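Local coordinates for tryptophane-5-halogenase (Microbispora sp. ATCC PTA-5024, PDB 5UAO), which catalyses, with bound flavin-adenine dinucleotide, the chlorination of tryptophan to 5-chlorotryptophan, apparently on a lanthipeptide precursor in NAI-107 biosynthesis, at residues A[200-205]-A[216-221]; A[33-38]-A[58-63]; A[210-215]-A[338-343]. All coordinates share one frame; numbering follows the deposited sequence.

Interaction 1 (A[200-205]-A[216-221]). With FAD (flavin-adenine dinucleotide), chain E.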
# COMPACT_ATOMS: atom_id res chain seq x y z
N THR A 200 9.23 37.55 16.41
CA THR A 200 8.22 37.58 15.40
C THR A 200 8.92 37.70 14.09
O THR A 200 9.64 38.70 13.83
CB THR A 200 7.21 38.72 15.63
OG1 THR A 200 6.59 38.45 16.88
CG2 THR A 200 6.12 38.70 14.54
N VAL A 201 8.79 36.66 13.24
CA VAL A 201 9.49 36.68 11.93
C VAL A 201 8.77 37.65 11.02
O VAL A 201 7.56 37.57 10.92
CB VAL A 201 9.58 35.25 11.31
CG1 VAL A 201 9.99 35.29 9.84
CG2 VAL A 201 10.52 34.39 12.15
N ALA A 202 9.52 38.57 10.38
CA ALA A 202 8.98 39.59 9.43
C ALA A 202 9.21 39.19 8.00
O ALA A 202 8.40 39.47 7.12
CB ALA A 202 9.65 40.96 9.63
N GLU A 203 10.38 38.62 7.74
CA GLU A 203 10.74 38.23 6.41
C GLU A 203 11.56 36.96 6.42
O GLU A 203 12.46 36.75 7.23
CB GLU A 203 11.53 39.32 5.72
CG GLU A 203 11.78 39.00 4.25
CD GLU A 203 12.79 39.94 3.60
OE1 GLU A 203 13.17 40.97 4.22
OE2 GLU A 203 13.22 39.62 2.45
N VAL A 204 11.20 36.09 5.50
CA VAL A 204 11.96 34.89 5.24
C VAL A 204 12.77 35.21 4.02
O VAL A 204 12.22 35.41 2.94
CB VAL A 204 10.99 33.76 4.96
CG1 VAL A 204 11.72 32.48 4.60
CG2 VAL A 204 10.05 33.63 6.14
N ARG A 205 14.08 35.28 4.20
CA ARG A 205 14.94 35.69 3.14
C ARG A 205 15.59 34.49 2.47
O ARG A 205 16.35 33.75 3.10
CB ARG A 205 15.99 36.63 3.69
CG ARG A 205 16.68 37.43 2.62
CD ARG A 205 16.32 38.91 2.74
NE ARG A 205 16.72 39.56 1.51
CZ ARG A 205 15.98 40.38 0.76
NH1 ARG A 205 14.75 40.77 1.13
NH2 ARG A 205 16.49 40.85 -0.38
N ILE A 216 14.51 37.41 9.14
CA ILE A 216 14.62 38.73 9.75
C ILE A 216 13.41 38.94 10.67
O ILE A 216 12.26 38.88 10.23
CB ILE A 216 14.61 39.85 8.67
CG1 ILE A 216 15.49 39.49 7.47
CG2 ILE A 216 14.88 41.24 9.28
CD1 ILE A 216 16.91 39.18 7.79
N THR A 217 13.66 39.18 11.94
CA THR A 217 12.60 39.47 12.87
C THR A 217 12.08 40.89 12.71
O THR A 217 12.76 41.77 12.13
CB THR A 217 13.02 39.28 14.33
OG1 THR A 217 13.91 40.33 14.79
CG2 THR A 217 13.66 37.92 14.49
N THR A 218 10.92 41.14 13.26
CA THR A 218 10.35 42.49 13.23
C THR A 218 11.24 43.56 13.89
O THR A 218 11.20 44.67 13.48
CB THR A 218 9.02 42.52 13.95
OG1 THR A 218 9.17 41.87 15.22
CG2 THR A 218 7.96 41.78 13.10
N ASP A 219 12.03 43.19 14.90
CA ASP A 219 12.93 44.14 15.59
C ASP A 219 14.24 44.21 14.91
O ASP A 219 15.07 44.95 15.36
CB ASP A 219 13.13 43.71 17.05
CG ASP A 219 13.66 42.26 17.16
OD1 ASP A 219 12.88 41.29 17.07
OD2 ASP A 219 14.89 42.08 17.30
N GLY A 220 14.50 43.35 13.90
CA GLY A 220 15.73 43.36 13.12
C GLY A 220 16.80 42.32 13.39
O GLY A 220 17.84 42.36 12.78
N ARG A 221 16.60 41.40 14.34
CA ARG A 221 17.49 40.25 14.44
C ARG A 221 17.46 39.46 13.12
O ARG A 221 16.47 39.47 12.40
CB ARG A 221 17.14 39.35 15.62
CG ARG A 221 17.58 39.90 16.96
CD ARG A 221 16.99 39.13 18.13
NE ARG A 221 15.56 39.35 18.22
CZ ARG A 221 14.67 38.62 18.88
NH1 ARG A 221 15.02 37.50 19.52
NH2 ARG A 221 13.38 38.99 18.86
PA FAD E . -0.63 26.89 15.63
O1A FAD E . -1.16 26.24 16.90
O2A FAD E . -1.46 27.87 14.78
O5B FAD E . 0.83 27.52 15.92
C5B FAD E . 1.50 28.43 15.08
C4B FAD E . 2.72 28.92 15.84
O4B FAD E . 3.42 29.63 14.82
C3B FAD E . 2.51 29.90 17.01
O3B FAD E . 3.42 29.62 18.19
C2B FAD E . 2.84 31.27 16.40
O2B FAD E . 3.31 32.30 17.36
C1B FAD E . 3.90 30.86 15.39
N9A FAD E . 4.09 31.90 14.35
C8A FAD E . 3.22 32.22 13.34
N7A FAD E . 3.75 33.21 12.58
C5A FAD E . 4.95 33.53 13.13
C6A FAD E . 5.98 34.53 12.84
N6A FAD E . 5.82 35.37 11.78
N1A FAD E . 7.06 34.53 13.61
C2A FAD E . 7.24 33.68 14.64
N3A FAD E . 6.33 32.76 14.96
C4A FAD E . 5.19 32.66 14.25
N1 FAD E . -6.17 18.02 15.85
C2 FAD E . -6.33 16.84 16.55
O2 FAD E . -5.40 15.96 16.55
N3 FAD E . -7.45 16.59 17.26
C4 FAD E . -8.49 17.45 17.35
O4 FAD E . -9.50 17.11 18.03
C4X FAD E . -8.37 18.75 16.61
N5 FAD E . -9.36 19.68 16.56
C5X FAD E . -9.24 20.84 15.89
C6 FAD E . -10.30 21.74 15.88
C7 FAD E . -10.22 22.93 15.17
C7M FAD E . -11.33 23.94 15.17
C8 FAD E . -8.99 23.28 14.47
C8M FAD E . -8.92 24.59 13.71
C9 FAD E . -7.94 22.38 14.46
C9A FAD E . -7.99 21.15 15.12
N10 FAD E . -6.91 20.20 15.10
C10 FAD E . -7.11 18.99 15.84
C1' FAD E . -5.57 20.40 14.47
C2' FAD E . -4.63 20.74 15.73
O2' FAD E . -5.35 21.80 16.34
C3' FAD E . -3.26 21.49 15.86
O3' FAD E . -2.80 22.04 17.16
C4' FAD E . -3.44 22.88 15.32
O4' FAD E . -4.76 23.03 14.71
C5' FAD E . -2.19 23.15 14.49
O5' FAD E . -1.08 23.33 15.33
P FAD E . 0.10 24.24 14.66
O1P FAD E . 0.34 23.82 13.28
O2P FAD E . 1.23 24.06 15.67
O3P FAD E . -0.34 25.75 14.49
O HOH W 1 10.46 40.08 16.99
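A202 and E203 both face I216, and this two-against-one register is a classic beta bulge in the antiparallel hairpin of strands 195-208 and 211-217. The backbone bonds are the evidence. I216 O accepts from A202 N at 2.8 Å and from E203 N at 3.1 Å, with both donors in its carbonyl plane, while I216 N donates to E203 O at 2.9 Å. On the turn side of the bulge V201 and T217 make a non-hydrogen-bonded pair, and T218 N reaches T200 O at 2.8 Å as the chain enters a type I turn from T217 to G220.

The other edge of V201 serves the cofactor. V201 N donates to FAD N1A at 2.8 Å and FAD N6A donates to V201 O at 2.9 Å, so the adenine is recognised by main-chain atoms in much the way a neighbouring strand would be. V201 CG2 also touches the ring near N1A.

Among the methyl groups, T218 CG2 is met by T200 CG2 at 3.9 Å and by A202 CB. The first torsion of T200 (chi1 -62°) sets its methyl anti to the backbone N and leaves OG1 to hydrogen-bond S62 OG.

Polar groups fasten the turn. One water joins T200 N, T218 OG1 and D219 OD1, its bond to D219 OD1 being 2.7 Å. R221 grips the D219 carboxylate side-on, NE to OD2 and NH2 to OD1. T217 OG1 donates to D219 OD1 from 63° above the carboxylate plane, whereas R221 NH2 comes to that oxygen from the opposite face, 36° out of plane.

Interaction 2 (A[33-38]-A[58-63]). With FAD (flavin-adenine dinucleotide), chain E.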
# COMPACT_ATOMS: atom_id res chain seq x y z
N GLY A 33 16.17 25.13 13.01
CA GLY A 33 15.22 26.16 13.50
C GLY A 33 13.77 25.70 13.24
O GLY A 33 13.33 25.59 12.11
N VAL A 34 13.07 25.38 14.31
CA VAL A 34 11.65 25.09 14.27
C VAL A 34 10.84 26.38 14.50
O VAL A 34 10.88 27.03 15.58
CB VAL A 34 11.32 24.04 15.33
CG1 VAL A 34 9.78 23.84 15.40
CG2 VAL A 34 12.12 22.78 15.03
N ILE A 35 10.14 26.80 13.46
CA ILE A 35 9.54 28.11 13.48
C ILE A 35 8.08 28.01 13.84
O ILE A 35 7.24 27.65 13.00
CB ILE A 35 9.67 28.80 12.12
CG1 ILE A 35 11.12 28.69 11.67
CG2 ILE A 35 9.22 30.29 12.25
CD1 ILE A 35 12.17 29.12 12.72
N GLY A 36 7.78 28.29 15.11
CA GLY A 36 6.44 28.08 15.64
C GLY A 36 6.36 27.19 16.87
O GLY A 36 7.07 26.21 16.99
N GLY A 37 5.50 27.57 17.82
CA GLY A 37 5.40 26.91 19.14
C GLY A 37 4.03 26.38 19.54
O GLY A 37 3.65 26.41 20.69
N GLY A 38 3.25 25.91 18.60
CA GLY A 38 2.05 25.18 19.02
C GLY A 38 2.44 23.72 19.18
O GLY A 38 3.62 23.38 19.32
N ALA A 58 16.54 24.78 17.86
CA ALA A 58 16.01 26.03 18.41
C ALA A 58 14.55 26.11 18.03
O ALA A 58 14.22 25.78 16.89
CB ALA A 58 16.77 27.20 17.80
N LEU A 59 13.68 26.48 18.96
CA LEU A 59 12.32 26.77 18.67
C LEU A 59 12.09 28.29 18.76
O LEU A 59 12.32 28.87 19.82
CB LEU A 59 11.39 25.99 19.64
CG LEU A 59 9.90 26.03 19.22
CD1 LEU A 59 9.13 24.75 19.52
CD2 LEU A 59 9.17 27.22 19.85
N VAL A 60 11.56 28.88 17.66
CA VAL A 60 11.26 30.30 17.50
C VAL A 60 9.75 30.54 17.52
O VAL A 60 9.00 29.93 16.77
CB VAL A 60 11.82 30.86 16.18
CG1 VAL A 60 11.53 32.36 15.99
CG2 VAL A 60 13.33 30.55 16.00
N GLU A 61 9.27 31.39 18.40
CA GLU A 61 7.85 31.70 18.44
C GLU A 61 7.55 33.11 18.93
O GLU A 61 8.32 33.73 19.72
CB GLU A 61 7.07 30.71 19.29
CG GLU A 61 7.47 30.68 20.73
CD GLU A 61 6.61 29.80 21.62
OE1 GLU A 61 5.38 29.72 21.45
OE2 GLU A 61 7.17 29.20 22.54
N SER A 62 6.44 33.61 18.44
CA SER A 62 6.02 34.97 18.66
C SER A 62 5.06 34.96 19.82
O SER A 62 4.00 34.35 19.74
CB SER A 62 5.30 35.50 17.39
OG SER A 62 4.85 36.84 17.56
N ALA A 63 5.37 35.70 20.87
CA ALA A 63 4.43 35.87 21.94
C ALA A 63 3.19 36.62 21.45
O ALA A 63 2.16 36.63 22.13
CB ALA A 63 5.09 36.63 23.06
PA FAD E . -0.63 26.89 15.63
O1A FAD E . -1.16 26.24 16.90
O2A FAD E . -1.46 27.87 14.78
O5B FAD E . 0.83 27.52 15.92
C5B FAD E . 1.50 28.43 15.08
C4B FAD E . 2.72 28.92 15.84
O4B FAD E . 3.42 29.63 14.82
C3B FAD E . 2.51 29.90 17.01
O3B FAD E . 3.42 29.62 18.19
C2B FAD E . 2.84 31.27 16.40
O2B FAD E . 3.31 32.30 17.36
C1B FAD E . 3.90 30.86 15.39
N9A FAD E . 4.09 31.90 14.35
C8A FAD E . 3.22 32.22 13.34
N7A FAD E . 3.75 33.21 12.58
C5A FAD E . 4.95 33.53 13.13
C6A FAD E . 5.98 34.53 12.84
N6A FAD E . 5.82 35.37 11.78
N1A FAD E . 7.06 34.53 13.61
C2A FAD E . 7.24 33.68 14.64
N3A FAD E . 6.33 32.76 14.96
C4A FAD E . 5.19 32.66 14.25
N1 FAD E . -6.17 18.02 15.85
C2 FAD E . -6.33 16.84 16.55
O2 FAD E . -5.40 15.96 16.55
N3 FAD E . -7.45 16.59 17.26
C4 FAD E . -8.49 17.45 17.35
O4 FAD E . -9.50 17.11 18.03
C4X FAD E . -8.37 18.75 16.61
N5 FAD E . -9.36 19.68 16.56
C5X FAD E . -9.24 20.84 15.89
C6 FAD E . -10.30 21.74 15.88
C7 FAD E . -10.22 22.93 15.17
C7M FAD E . -11.33 23.94 15.17
C8 FAD E . -8.99 23.28 14.47
C8M FAD E . -8.92 24.59 13.71
C9 FAD E . -7.94 22.38 14.46
C9A FAD E . -7.99 21.15 15.12
N10 FAD E . -6.91 20.20 15.10
C10 FAD E . -7.11 18.99 15.84
C1' FAD E . -5.57 20.40 14.47
C2' FAD E . -4.63 20.74 15.73
O2' FAD E . -5.35 21.80 16.34
C3' FAD E . -3.26 21.49 15.86
O3' FAD E . -2.80 22.04 17.16
C4' FAD E . -3.44 22.88 15.32
O4' FAD E . -4.76 23.03 14.71
C5' FAD E . -2.19 23.15 14.49
O5' FAD E . -1.08 23.33 15.33
P FAD E . 0.10 24.24 14.66
O1P FAD E . 0.34 23.82 13.28
O2P FAD E . 1.23 24.06 15.67
O3P FAD E . -0.34 25.75 14.49
O HOH W 2 3.70 27.99 22.67
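A58 begins the parallel pairing of strand 56-61 with strand 31-35, its carbonyl O receiving V34 N at 2.9 Å. The short strand axes run 26° apart, and the pairs G33-A58, V34-L59 and I35-V60 keep an unbroken register; with helix 39-51 the two strands make the first beta-alpha-beta unit of a Rossmann-type FAD-binding fold.

L59 comes next, on the same sheet face as V34. Its branched end leans over the glycine turn, with CD1 3.6 Å from G36 O; CG and CD2 lie about as near. That carbonyl oxygen is buried and has no polar partner in the model, and among these two segments it meets the carbons of L59.

V60 binds through both backbone polar atoms: V60 N donates to V34 O at 2.9 Å, and V60 O accepts from G36 N at a short 2.6 Å. On the face it shares with I35 the two side chains lie alongside, I35 CD1 against V60 CG2 at 3.8 Å.

E61 turns its CG between the backbone N and the carbonyl carbon (chi1 62°), then runs extended past G37. OE1 is joined to G37 O by a water, 2.5 Å from G37 O and 2.7 Å from E61 OE1, while OE2 is held by H196 and Y42. G37 N meanwhile hydrogen-bonds the ribose oxygen FAD O3B at 2.9 Å, and S62 borders the same sugar through its O and CB.

G38 is the N-cap of helix 39-51, consistent with a GxGxxG turn that brings the positive helix end toward the cofactor's pyrophosphate. This helix covers the V34-L59 face through L48 and Y42, strand 227-230 flanks strand 31-35 through V229, and V197 and A199 of strand 195-208 pack on V60.

Interaction 3 (A[210-215]-A[338-343])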
# COMPACT_ATOMS: atom_id res chain seq x y z
N ASP A 210 15.02 27.62 -3.92
CA ASP A 210 14.61 26.60 -2.97
C ASP A 210 15.43 26.54 -1.69
O ASP A 210 15.52 25.47 -1.07
CB ASP A 210 14.75 25.23 -3.66
CG ASP A 210 13.74 25.05 -4.80
OD1 ASP A 210 12.80 25.88 -4.96
OD2 ASP A 210 13.87 24.01 -5.48
N HIS A 211 16.05 27.67 -1.29
CA HIS A 211 16.98 27.70 -0.16
C HIS A 211 16.74 28.98 0.67
O HIS A 211 16.86 30.11 0.14
CB HIS A 211 18.42 27.62 -0.64
CG HIS A 211 19.42 27.49 0.48
ND1 HIS A 211 19.72 26.28 1.06
CD2 HIS A 211 20.13 28.42 1.17
CE1 HIS A 211 20.59 26.47 2.06
NE2 HIS A 211 20.82 27.77 2.16
N VAL A 212 16.35 28.81 1.95
CA VAL A 212 16.14 29.90 2.86
C VAL A 212 17.52 30.22 3.37
O VAL A 212 18.19 29.33 3.89
CB VAL A 212 15.15 29.55 4.02
CG1 VAL A 212 15.13 30.64 5.09
CG2 VAL A 212 13.72 29.33 3.44
N GLY A 213 17.93 31.50 3.25
CA GLY A 213 19.21 31.97 3.77
C GLY A 213 19.13 32.46 5.20
O GLY A 213 20.11 32.42 5.93
N GLY A 214 17.96 32.93 5.60
CA GLY A 214 17.81 33.45 6.93
C GLY A 214 16.47 34.04 7.22
O GLY A 214 15.64 34.19 6.36
N LEU A 215 16.24 34.37 8.47
CA LEU A 215 14.98 35.01 8.87
C LEU A 215 15.27 36.38 9.52
O LEU A 215 16.13 36.48 10.36
CB LEU A 215 14.24 34.13 9.87
CG LEU A 215 14.15 32.63 9.57
CD1 LEU A 215 13.63 31.94 10.79
CD2 LEU A 215 13.14 32.52 8.48
N ARG A 338 10.48 21.40 0.62
CA ARG A 338 11.22 21.94 -0.48
C ARG A 338 12.55 22.54 -0.03
O ARG A 338 12.61 23.45 0.81
CB ARG A 338 10.41 22.97 -1.20
CG ARG A 338 11.03 23.37 -2.52
CD ARG A 338 9.99 24.02 -3.37
NE ARG A 338 10.47 24.26 -4.71
CZ ARG A 338 9.92 23.76 -5.79
NH1 ARG A 338 8.83 23.01 -5.73
NH2 ARG A 338 10.47 24.03 -6.97
N GLY A 339 13.63 22.05 -0.60
CA GLY A 339 14.99 22.47 -0.22
C GLY A 339 15.21 22.27 1.26
O GLY A 339 15.11 21.18 1.77
N ASN A 340 15.50 23.36 1.97
CA ASN A 340 15.83 23.29 3.38
C ASN A 340 14.67 23.71 4.26
O ASN A 340 14.88 24.15 5.39
CB ASN A 340 17.11 24.14 3.66
CG ASN A 340 16.94 25.63 3.46
OD1 ASN A 340 16.05 26.12 2.79
ND2 ASN A 340 17.84 26.39 4.05
N VAL A 341 13.44 23.53 3.74
CA VAL A 341 12.24 23.80 4.51
C VAL A 341 11.33 22.59 4.47
O VAL A 341 11.05 22.09 3.39
CB VAL A 341 11.50 24.99 3.88
CG1 VAL A 341 10.17 25.17 4.56
CG2 VAL A 341 12.35 26.25 4.01
N MET A 342 10.91 22.12 5.63
CA MET A 342 9.76 21.20 5.69
C MET A 342 8.65 21.81 6.55
O MET A 342 8.90 22.37 7.58
CB MET A 342 10.14 19.84 6.23
CG MET A 342 8.82 19.02 6.36
SD MET A 342 9.11 17.34 6.12
CE MET A 342 7.54 16.53 6.51
N ALA A 343 7.41 21.69 6.11
CA ALA A 343 6.28 22.14 6.90
C ALA A 343 5.58 21.00 7.67
O ALA A 343 5.37 19.87 7.16
CB ALA A 343 5.27 22.85 6.01
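D210 and G339 are the nearest CA pair, 5.0 Å apart, where a type II' turn from R338 to V341 directs the G339 CA-H at D210 O (CA to O 3.2 Å). From this turn N340, its CG set between the backbone N and the carbonyl carbon (chi1 66°), turns its amide onto V212 and binds it twice. V212 N donates to N340 OD1 at 2.8 Å, and N340 ND2 donates to V212 O at 3.0 Å in the carbonyl plane, on a lone pair. The side chain thus joins the turn before strand 341-343 to strand 211-217, which is not its neighbour in the sheet. N340 ND2 also lies over one face of the H211 ring, offset toward the rim, with amide and ring planes 16° apart.

At the outer end R338 extends straight to NE, which donates to D210 OD1 at 2.8 Å in a salt bridge. D210 OD1 sits in the guanidinium plane, but NE stands 53° out of the carboxylate plane; R338 NH1 forms a second salt bridge, with E335. Deeper in, V212 CG2 presses tightly on V341 CG2 at 3.4 Å.

Y228 of strand 227-230 lies beside both V212 and N340, V204 of strand 195-208 packs on V212, and L238 of helix 237-242 meets V341.

Overall arrangement
From the N terminus, interaction 2 closes first: helix 39-51 is looped out between its paired strands, and the contact is complete well before the others open. Interaction 1 then closes a short hairpin, only ten residues separating its segments. Interaction 3 crosses it, since 210-215 lies inside that hairpin whereas 338-343 arrives more than 120 residues later. All three reach the same mixed sheet. T200 and S62 join interactions 1 and 2, R205 pairs with G213 and G214 between interactions 1 and 3, and I35 touches L215 between interactions 2 and 3. Interactions 1 and 2 both flank the adenosine part of FAD, while interaction 3 ties the hairpin near its 209-210 connection to the strand 341-343 side of the sheet.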